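Local structure of mannan endo-1,4-beta-mannosidase (Cryptopygus antarcticus, 4OOU) at residues A[35-40]-A[76-81]; A[236-241]-A[272-277]; A[276-281]-A[307-312]. The protein hydrolyses internal 1,4-beta-mannosidic linkages in mannans, galactomannans and glucomannans, releasing short manno-oligosaccharides. One frame throughout, in Å; residues are numbered along the deposited sequence.

Contact 1. Residues A[35-40]-A[76-81]; sequences QKVFLS and GGNTAR
The side-chain amide of N78 lies along the backbone of F38, L39 and S40 and bonds to it at two points. N78 ND2 donates to F38 O at 2.9 Å and gives a second hydrogen bond to V377 O. N78 OD1 accepts from S40 N at 2.7 Å. S40 N stands above the plane of the amide. T79 OG1 donates to N78 OD1 from the opposite face, 3.0 Å away. N78 CG sits between its backbone N and carbonyl carbon (chi1 73°), which brings the amide up against F38 and S40. N78 N also donates to S40 O. Beside this network, L39 CD2 rests 3.2 Å from T79 OG1. A water takes a bond from S40 OG and gives one to G76 O. G76 is the C-prime residue of the Schellman motif that ends helix 58-74. The contact joins the two parallel strands, 35-43 and 79-86, of a beta-alpha-beta unit whose helix is 58-74. With an alanine for this asparagine the amide is gone, and F38 O, V377 O, S40 N and T79 OG1 would probably each lose a partner. N78 gives F38 O a donor and S40 N an acceptor, pairing buried backbone groups just before strand 79-86 begins.

Contact 2. Residues A[236-241]-A[272-277]; sequences ALVTVG and GIINFY
N275 and V238 meet in the TIM barrel, where strand 238-241 meets the loop leading into strand 277-281. Three hydrogen bonds cross between the segments. N275 N donates to V238 O at 2.7 Å. N275 OD1 accepts from V238 N at 2.8 Å, in the carbonyl plane and on a lone pair. N275 CG is anti to its own carbonyl carbon (chi1 -58°), which places the amide beside the V238 N-H. One residue therefore serves both backbone polar groups of V238. Further along, T239 OG1 donates to F276 O at 2.8 Å, from above that carbonyl plane. The same hydroxyl has a weak hydrogen bond with Q278 NE2. The second kind is CH-pi. T239 CB lies over one face of the F276 ring, 3.6 Å from its centroid and displaced toward the rim. L237 CB stands at the edge of this ring, while F30 packs against it edge-to-face. Apolar contacts complete the packing. L237 CD2 touches N275 CB at 3.9 Å. Helix 215-232 covers V238 and V240 through H230 and I222. I274 and V240 cross at about a right angle, and their CG2 methyls meet at 3.7 Å.

Contact 3. Residues A[276-281]-A[307-312]; sequences FYQMHT and PLLIGE
The H280 ring carries the side chain of E312 over one face. E312 CG lies 3.6 Å from the ring centroid, almost on the ring normal. The carboxylate carbon CD is offset toward the rim, and the ring and carboxylate planes are 17° apart, so the two are stacked. At the ring edge, H280 NE2 donates in the ring plane to Q278 OE1 at 2.8 Å. H280 ND1 bonds to E181, the probable proton donor/acceptor. E312 is the probable nucleophile. Its OE1 is held by Y282 OH, and its OE2 by R81 and by a bound Tris molecule, probably from the crystallisation liquor, which may mark the sugar pocket. With bonds at both nitrogens, the ring probably has little freedom to turn beneath E312.

Q278 CG is anti to the backbone N (chi1 -165°), and the extended chain lies alongside L309. Q278 NE2 bonds to E177. Q278 OE1 comes 3.4 Å from G311 CA, and the place a CB would take there is filled by Q278 OE1 and H280 CD2. On the other face of the sheet, L308 CD1 packs against Y277 CB at 3.6 Å and also reaches M279. P307 CB meets F276 CB at 3.8 Å where the pairing begins.

The strands run parallel, crossing at -38°. Backbone bonds alternate, among them G311 N to M279 O at 2.7 Å. The register slips by one residue at G311. Strand 308-313 also pairs with strand 337-340, through I310. Strand 79-86 brings R81 against Q278 and H280, and N180 of strand 179-180 touches H280 and E312.

Overall arrangement
From the N terminus, contact 1 closes first, over 35 residues that hold helix 58-74, and sets strand 35-43 beside strand 79-86. Contact 2 opens much later and closes a 30-residue excursion containing helix 260-267. Contact 3 begins where contact 2 ends, on the shared F276 and Y277, and closes 25 residues without helix or strand. The three follow in series; none nests in or crosses another. Contacts 2 and 3 lie nearer the centre of the chain, and contact 1 reaches contact 3 through R81. R81 makes a salt bridge to E312, although the centres of the two contacts are about 13 Å apart. Q278 of contact 3 packs on T239 and G241 of contact 2.

Contact 1. Residues A[35-40]-A[76-81]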
loop_
_atom_site.group_PDB
_atom_site.type_symbol
_atom_site.label_atom_id
_atom_site.label_comp_id
_atom_site.label_asym_id
_atom_site.label_seq_id
_atom_site.Cartn_x
_atom_site.Cartn_y
_atom_site.Cartn_z
ATOM N N GLN A 35 3.406 -14.538 -16.190
ATOM C CA GLN A 35 2.957 -15.525 -15.153
ATOM C C GLN A 35 2.344 -14.919 -13.884
ATOM O O GLN A 35 2.820 -13.928 -13.354
ATOM C CB GLN A 35 4.144 -16.388 -14.701
ATOM C CG GLN A 35 4.838 -17.231 -15.774
ATOM C CD GLN A 35 5.564 -18.472 -15.191
ATOM O OE1 GLN A 35 4.952 -19.331 -14.509
ATOM N NE2 GLN A 35 6.872 -18.567 -15.450
ATOM N N LYS A 36 1.313 -15.562 -13.364
ATOM C CA LYS A 36 0.677 -15.151 -12.125
ATOM C C LYS A 36 1.763 -15.013 -11.080
ATOM O O LYS A 36 2.659 -15.854 -11.018
ATOM C CB LYS A 36 -0.373 -16.195 -11.684
ATOM N N VAL A 37 1.740 -13.939 -10.290
ATOM C CA VAL A 37 2.653 -13.855 -9.138
ATOM C C VAL A 37 1.936 -13.437 -7.884
ATOM O O VAL A 37 0.971 -12.686 -7.928
ATOM C CB VAL A 37 3.947 -12.993 -9.347
ATOM C CG1 VAL A 37 3.945 -12.193 -10.644
ATOM C CG2 VAL A 37 4.251 -12.115 -8.139
ATOM N N PHE A 38 2.432 -13.978 -6.779
ATOM C CA PHE A 38 1.944 -13.720 -5.433
ATOM C C PHE A 38 2.970 -12.832 -4.744
ATOM O O PHE A 38 4.181 -13.087 -4.887
ATOM C CB PHE A 38 1.821 -15.067 -4.724
ATOM C CG PHE A 38 1.359 -14.985 -3.314
ATOM C CD1 PHE A 38 0.019 -15.008 -3.016
ATOM C CD2 PHE A 38 2.265 -14.941 -2.283
ATOM C CE1 PHE A 38 -0.418 -14.949 -1.706
ATOM C CE2 PHE A 38 1.838 -14.898 -0.973
ATOM C CZ PHE A 38 0.489 -14.902 -0.679
ATOM N N LEU A 39 2.520 -11.792 -4.022
ATOM C CA LEU A 39 3.468 -10.885 -3.371
ATOM C C LEU A 39 3.766 -11.311 -1.914
ATOM O O LEU A 39 2.974 -11.098 -0.976
ATOM C CB LEU A 39 3.029 -9.429 -3.482
ATOM C CG LEU A 39 2.976 -8.888 -4.923
ATOM C CD1 LEU A 39 2.566 -7.419 -5.011
ATOM C CD2 LEU A 39 4.310 -9.106 -5.642
ATOM N N SER A 40 4.924 -11.941 -1.737
ATOM C CA SER A 40 5.286 -12.460 -0.431
ATOM C C SER A 40 6.406 -11.631 0.170
ATOM O O SER A 40 7.436 -11.414 -0.472
ATOM C CB SER A 40 5.713 -13.905 -0.546
ATOM O OG SER A 40 5.831 -14.433 0.751
ATOM N N GLY A 76 13.479 -15.824 0.572
ATOM C CA GLY A 76 12.579 -16.158 -0.536
ATOM C C GLY A 76 11.351 -15.271 -0.678
ATOM O O GLY A 76 10.380 -15.672 -1.336
ATOM N N GLY A 77 11.365 -14.095 -0.046
ATOM C CA GLY A 77 10.287 -13.090 -0.204
ATOM C C GLY A 77 10.533 -12.246 -1.456
ATOM O O GLY A 77 11.602 -12.329 -2.074
ATOM N N ASN A 78 9.558 -11.440 -1.848
ATOM C CA ASN A 78 9.685 -10.712 -3.121
ATOM C C ASN A 78 9.109 -9.313 -3.145
ATOM O O ASN A 78 8.951 -8.752 -4.205
ATOM C CB ASN A 78 9.050 -11.534 -4.242
ATOM C CG ASN A 78 7.544 -11.544 -4.180
ATOM O OD1 ASN A 78 6.938 -10.964 -3.283
ATOM N ND2 ASN A 78 6.925 -12.210 -5.137
ATOM N N THR A 79 8.790 -8.755 -1.983
ATOM C CA THR A 79 8.116 -7.482 -1.914
ATOM C C THR A 79 8.385 -6.811 -0.578
ATOM O O THR A 79 8.407 -7.459 0.451
ATOM C CB THR A 79 6.591 -7.676 -2.109
ATOM O OG1 THR A 79 6.331 -8.065 -3.457
ATOM C CG2 THR A 79 5.804 -6.395 -1.820
ATOM N N ALA A 80 8.563 -5.497 -0.622
ATOM C CA ALA A 80 8.606 -4.663 0.569
ATOM C C ALA A 80 7.694 -3.447 0.393
ATOM O O ALA A 80 7.761 -2.757 -0.622
ATOM C CB ALA A 80 10.029 -4.212 0.842
ATOM N N ARG A 81 6.830 -3.204 1.377
ATOM C CA ARG A 81 5.985 -2.005 1.411
ATOM C C ARG A 81 6.692 -0.988 2.332
ATOM O O ARG A 81 7.085 -1.304 3.484
ATOM C CB ARG A 81 4.615 -2.366 1.944
ATOM C CG ARG A 81 3.528 -1.304 1.907
ATOM C CD ARG A 81 2.275 -1.881 2.533
ATOM N NE ARG A 81 1.161 -0.956 2.581
ATOM C CZ ARG A 81 0.587 -0.478 3.682
ATOM N NH1 ARG A 81 1.030 -0.807 4.904
ATOM N NH2 ARG A 81 -0.464 0.323 3.563
HETATM O O HOH W 1 7.795 -16.051 0.203
#

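Contact 2. Residues A[236-241]-A[272-277]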
loop_
_atom_site.group_PDB
_atom_site.type_symbol
_atom_site.label_atom_id
_atom_site.label_comp_id
_atom_site.label_asym_id
_atom_site.label_seq_id
_atom_site.Cartn_x
_atom_site.Cartn_y
_atom_site.Cartn_z
ATOM N N ALA A 236 1.372 2.132 -14.460
ATOM C CA ALA A 236 1.544 2.144 -13.007
ATOM C C ALA A 236 0.327 1.561 -12.231
ATOM O O ALA A 236 -0.859 1.700 -12.612
ATOM C CB ALA A 236 1.879 3.551 -12.508
ATOM N N LEU A 237 0.667 0.887 -11.146
ATOM C CA LEU A 237 -0.291 0.176 -10.341
ATOM C C LEU A 237 -0.577 1.011 -9.104
ATOM O O LEU A 237 0.336 1.471 -8.416
ATOM C CB LEU A 237 0.267 -1.199 -9.961
ATOM C CG LEU A 237 0.405 -2.254 -11.065
ATOM C CD1 LEU A 237 0.744 -3.566 -10.376
ATOM C CD2 LEU A 237 -0.854 -2.408 -11.926
ATOM N N VAL A 238 -1.843 1.215 -8.806
ATOM C CA VAL A 238 -2.177 2.024 -7.655
ATOM C C VAL A 238 -3.048 1.227 -6.739
ATOM O O VAL A 238 -3.880 0.434 -7.223
ATOM C CB VAL A 238 -2.861 3.311 -8.038
ATOM C CG1 VAL A 238 -3.075 4.154 -6.796
ATOM C CG2 VAL A 238 -1.987 4.082 -9.033
ATOM N N THR A 239 -2.835 1.425 -5.426
ATOM C CA THR A 239 -3.654 0.813 -4.405
ATOM C C THR A 239 -3.936 1.798 -3.282
ATOM O O THR A 239 -3.483 2.940 -3.269
ATOM C CB THR A 239 -2.967 -0.457 -3.831
ATOM O OG1 THR A 239 -3.883 -1.267 -3.073
ATOM C CG2 THR A 239 -1.834 -0.091 -2.938
ATOM N N VAL A 240 -4.746 1.305 -2.364
ATOM C CA VAL A 240 -5.082 1.930 -1.137
ATOM C C VAL A 240 -5.220 0.745 -0.155
ATOM O O VAL A 240 -5.813 -0.282 -0.506
ATOM C CB VAL A 240 -6.419 2.669 -1.262
ATOM C CG1 VAL A 240 -6.935 3.113 0.102
ATOM C CG2 VAL A 240 -6.268 3.859 -2.190
ATOM N N GLY A 241 -4.651 0.876 1.040
ATOM C CA GLY A 241 -4.641 -0.216 2.018
ATOM C C GLY A 241 -5.595 0.089 3.166
ATOM O O GLY A 241 -5.273 0.881 4.057
ATOM N N GLY A 272 -8.771 7.493 -12.444
ATOM C CA GLY A 272 -8.238 7.685 -11.110
ATOM C C GLY A 272 -8.703 6.522 -10.294
ATOM O O GLY A 272 -9.512 6.693 -9.350
ATOM N N ILE A 273 -8.219 5.338 -10.686
ATOM C CA ILE A 273 -8.671 4.088 -10.076
ATOM C C ILE A 273 -7.573 3.392 -9.285
ATOM O O ILE A 273 -6.412 3.771 -9.361
ATOM C CB ILE A 273 -9.304 3.115 -11.083
ATOM C CG1 ILE A 273 -8.330 2.688 -12.200
ATOM C CG2 ILE A 273 -10.569 3.729 -11.647
ATOM C CD1 ILE A 273 -8.785 1.479 -13.023
ATOM N N ILE A 274 -7.960 2.440 -8.450
ATOM C CA ILE A 274 -6.967 1.536 -7.913
ATOM C C ILE A 274 -6.961 0.321 -8.802
ATOM O O ILE A 274 -7.964 -0.024 -9.377
ATOM C CB ILE A 274 -7.149 1.171 -6.434
ATOM C CG1 ILE A 274 -8.518 0.614 -6.114
ATOM C CG2 ILE A 274 -6.908 2.380 -5.573
ATOM C CD1 ILE A 274 -8.665 0.311 -4.626
ATOM N N ASN A 275 -5.802 -0.295 -8.935
ATOM C CA ASN A 275 -5.633 -1.451 -9.785
ATOM C C ASN A 275 -5.708 -2.754 -9.023
ATOM O O ASN A 275 -5.928 -3.797 -9.647
ATOM C CB ASN A 275 -4.314 -1.310 -10.497
ATOM C CG ASN A 275 -4.268 -0.038 -11.284
ATOM O OD1 ASN A 275 -3.519 0.900 -10.979
ATOM N ND2 ASN A 275 -5.148 0.040 -12.274
ATOM N N PHE A 276 -5.525 -2.675 -7.698
ATOM C CA PHE A 276 -5.635 -3.794 -6.784
ATOM C C PHE A 276 -6.109 -3.347 -5.397
ATOM O O PHE A 276 -5.711 -2.302 -4.884
ATOM C CB PHE A 276 -4.344 -4.643 -6.732
ATOM C CG PHE A 276 -3.149 -4.024 -6.017
ATOM C CD1 PHE A 276 -3.025 -4.071 -4.637
ATOM C CD2 PHE A 276 -2.087 -3.507 -6.736
ATOM C CE1 PHE A 276 -1.911 -3.542 -3.989
ATOM C CE2 PHE A 276 -0.970 -2.985 -6.096
ATOM C CZ PHE A 276 -0.888 -3.005 -4.717
ATOM N N TYR A 277 -7.010 -4.136 -4.817
ATOM C CA TYR A 277 -7.504 -3.907 -3.474
ATOM C C TYR A 277 -6.481 -4.398 -2.458
ATOM O O TYR A 277 -5.508 -5.103 -2.784
ATOM C CB TYR A 277 -8.800 -4.666 -3.289
ATOM C CG TYR A 277 -9.915 -4.257 -4.245
ATOM C CD1 TYR A 277 -10.608 -3.057 -4.092
ATOM C CD2 TYR A 277 -10.324 -5.107 -5.257
ATOM C CE1 TYR A 277 -11.637 -2.706 -4.959
ATOM C CE2 TYR A 277 -11.363 -4.767 -6.110
ATOM C CZ TYR A 277 -12.005 -3.567 -5.968
ATOM O OH TYR A 277 -13.028 -3.276 -6.847
#

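Contact 3. Residues A[276-281]-A[307-312]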
loop_
_atom_site.group_PDB
_atom_site.type_symbol
_atom_site.label_atom_id
_atom_site.label_comp_id
_atom_site.label_asym_id
_atom_site.label_seq_id
_atom_site.Cartn_x
_atom_site.Cartn_y
_atom_site.Cartn_z
ATOM N N PHE A 276 -5.525 -2.675 -7.698
ATOM C CA PHE A 276 -5.635 -3.794 -6.784
ATOM C C PHE A 276 -6.109 -3.347 -5.397
ATOM O O PHE A 276 -5.711 -2.302 -4.884
ATOM C CB PHE A 276 -4.344 -4.643 -6.732
ATOM C CG PHE A 276 -3.149 -4.024 -6.017
ATOM C CD1 PHE A 276 -3.025 -4.071 -4.637
ATOM C CD2 PHE A 276 -2.087 -3.507 -6.736
ATOM C CE1 PHE A 276 -1.911 -3.542 -3.989
ATOM C CE2 PHE A 276 -0.970 -2.985 -6.096
ATOM C CZ PHE A 276 -0.888 -3.005 -4.717
ATOM N N TYR A 277 -7.010 -4.136 -4.817
ATOM C CA TYR A 277 -7.504 -3.907 -3.474
ATOM C C TYR A 277 -6.481 -4.398 -2.458
ATOM O O TYR A 277 -5.508 -5.103 -2.784
ATOM C CB TYR A 277 -8.800 -4.666 -3.289
ATOM C CG TYR A 277 -9.915 -4.257 -4.245
ATOM C CD1 TYR A 277 -10.608 -3.057 -4.092
ATOM C CD2 TYR A 277 -10.324 -5.107 -5.257
ATOM C CE1 TYR A 277 -11.637 -2.706 -4.959
ATOM C CE2 TYR A 277 -11.363 -4.767 -6.110
ATOM C CZ TYR A 277 -12.005 -3.567 -5.968
ATOM O OH TYR A 277 -13.028 -3.276 -6.847
ATOM N N GLN A 278 -6.705 -4.026 -1.213
ATOM C CA GLN A 278 -5.753 -4.316 -0.164
ATOM C C GLN A 278 -6.428 -4.170 1.168
ATOM O O GLN A 278 -6.876 -3.077 1.539
ATOM C CB GLN A 278 -4.578 -3.357 -0.235
ATOM C CG GLN A 278 -3.335 -3.753 0.572
ATOM C CD GLN A 278 -2.403 -2.584 0.851
ATOM O OE1 GLN A 278 -1.919 -2.425 1.990
ATOM N NE2 GLN A 278 -2.160 -1.746 -0.168
ATOM N N MET A 279 -6.515 -5.276 1.890
ATOM C CA MET A 279 -7.000 -5.229 3.256
ATOM C C MET A 279 -5.840 -5.470 4.209
ATOM O O MET A 279 -4.842 -6.093 3.850
ATOM C CB MET A 279 -8.089 -6.267 3.439
ATOM C CG MET A 279 -9.299 -6.074 2.533
ATOM S SD MET A 279 -10.286 -7.574 2.349
ATOM C CE MET A 279 -11.582 -6.971 1.270
ATOM N N HIS A 280 -5.942 -4.900 5.392
ATOM C CA HIS A 280 -5.016 -5.199 6.486
ATOM C C HIS A 280 -5.775 -5.977 7.522
ATOM O O HIS A 280 -6.937 -5.778 7.622
ATOM C CB HIS A 280 -4.552 -3.920 7.156
ATOM C CG HIS A 280 -3.818 -2.998 6.251
ATOM N ND1 HIS A 280 -3.560 -1.692 6.585
ATOM C CD2 HIS A 280 -3.297 -3.187 5.023
ATOM C CE1 HIS A 280 -2.882 -1.121 5.611
ATOM N NE2 HIS A 280 -2.718 -2.006 4.646
ATOM N N THR A 281 -5.138 -6.822 8.332
ATOM C CA THR A 281 -5.918 -7.621 9.269
ATOM C C THR A 281 -5.175 -8.008 10.550
ATOM O O THR A 281 -4.042 -8.500 10.522
ATOM C CB THR A 281 -6.539 -8.852 8.559
ATOM O OG1 THR A 281 -7.608 -9.395 9.355
ATOM C CG2 THR A 281 -5.489 -9.890 8.267
ATOM N N PRO A 307 -6.891 -7.881 -8.327
ATOM C CA PRO A 307 -6.140 -8.619 -7.314
ATOM C C PRO A 307 -6.438 -8.060 -5.930
ATOM O O PRO A 307 -6.838 -6.906 -5.823
ATOM C CB PRO A 307 -4.685 -8.357 -7.680
ATOM C CG PRO A 307 -4.687 -7.796 -9.061
ATOM C CD PRO A 307 -6.004 -7.104 -9.194
ATOM N N LEU A 308 -6.301 -8.898 -4.899
ATOM C CA LEU A 308 -6.471 -8.516 -3.490
ATOM C C LEU A 308 -5.239 -8.954 -2.665
ATOM O O LEU A 308 -4.793 -10.110 -2.723
ATOM C CB LEU A 308 -7.718 -9.166 -2.910
ATOM C CG LEU A 308 -7.940 -8.959 -1.425
ATOM C CD1 LEU A 308 -8.090 -7.495 -1.111
ATOM C CD2 LEU A 308 -9.203 -9.693 -1.019
ATOM N N LEU A 309 -4.689 -8.000 -1.929
ATOM C CA LEU A 309 -3.422 -8.146 -1.272
ATOM C C LEU A 309 -3.794 -8.079 0.170
ATOM O O LEU A 309 -4.573 -7.204 0.556
ATOM C CB LEU A 309 -2.541 -6.935 -1.611
ATOM C CG LEU A 309 -1.007 -6.798 -1.460
ATOM C CD1 LEU A 309 -0.570 -5.435 -0.932
ATOM C CD2 LEU A 309 -0.360 -7.894 -0.629
ATOM N N ILE A 310 -3.249 -8.977 0.973
ATOM C CA ILE A 310 -3.260 -8.763 2.414
ATOM C C ILE A 310 -2.055 -7.908 2.764
ATOM O O ILE A 310 -0.928 -8.414 2.870
ATOM C CB ILE A 310 -3.249 -10.072 3.228
ATOM C CG1 ILE A 310 -4.380 -10.982 2.716
ATOM C CG2 ILE A 310 -3.374 -9.737 4.721
ATOM C CD1 ILE A 310 -4.469 -12.353 3.350
ATOM N N GLY A 311 -2.310 -6.621 2.986
ATOM C CA GLY A 311 -1.270 -5.585 2.932
ATOM C C GLY A 311 -0.460 -5.501 4.192
ATOM O O GLY A 311 0.740 -5.175 4.158
ATOM N N GLU A 312 -1.121 -5.793 5.305
ATOM C CA GLU A 312 -0.450 -5.984 6.585
ATOM C C GLU A 312 -1.111 -7.086 7.395
ATOM O O GLU A 312 -2.323 -7.296 7.323
ATOM C CB GLU A 312 -0.530 -4.741 7.440
ATOM C CG GLU A 312 -0.121 -3.411 6.826
ATOM C CD GLU A 312 -0.446 -2.267 7.771
ATOM O OE1 GLU A 312 -0.893 -2.539 8.923
ATOM O OE2 GLU A 312 -0.284 -1.097 7.363
#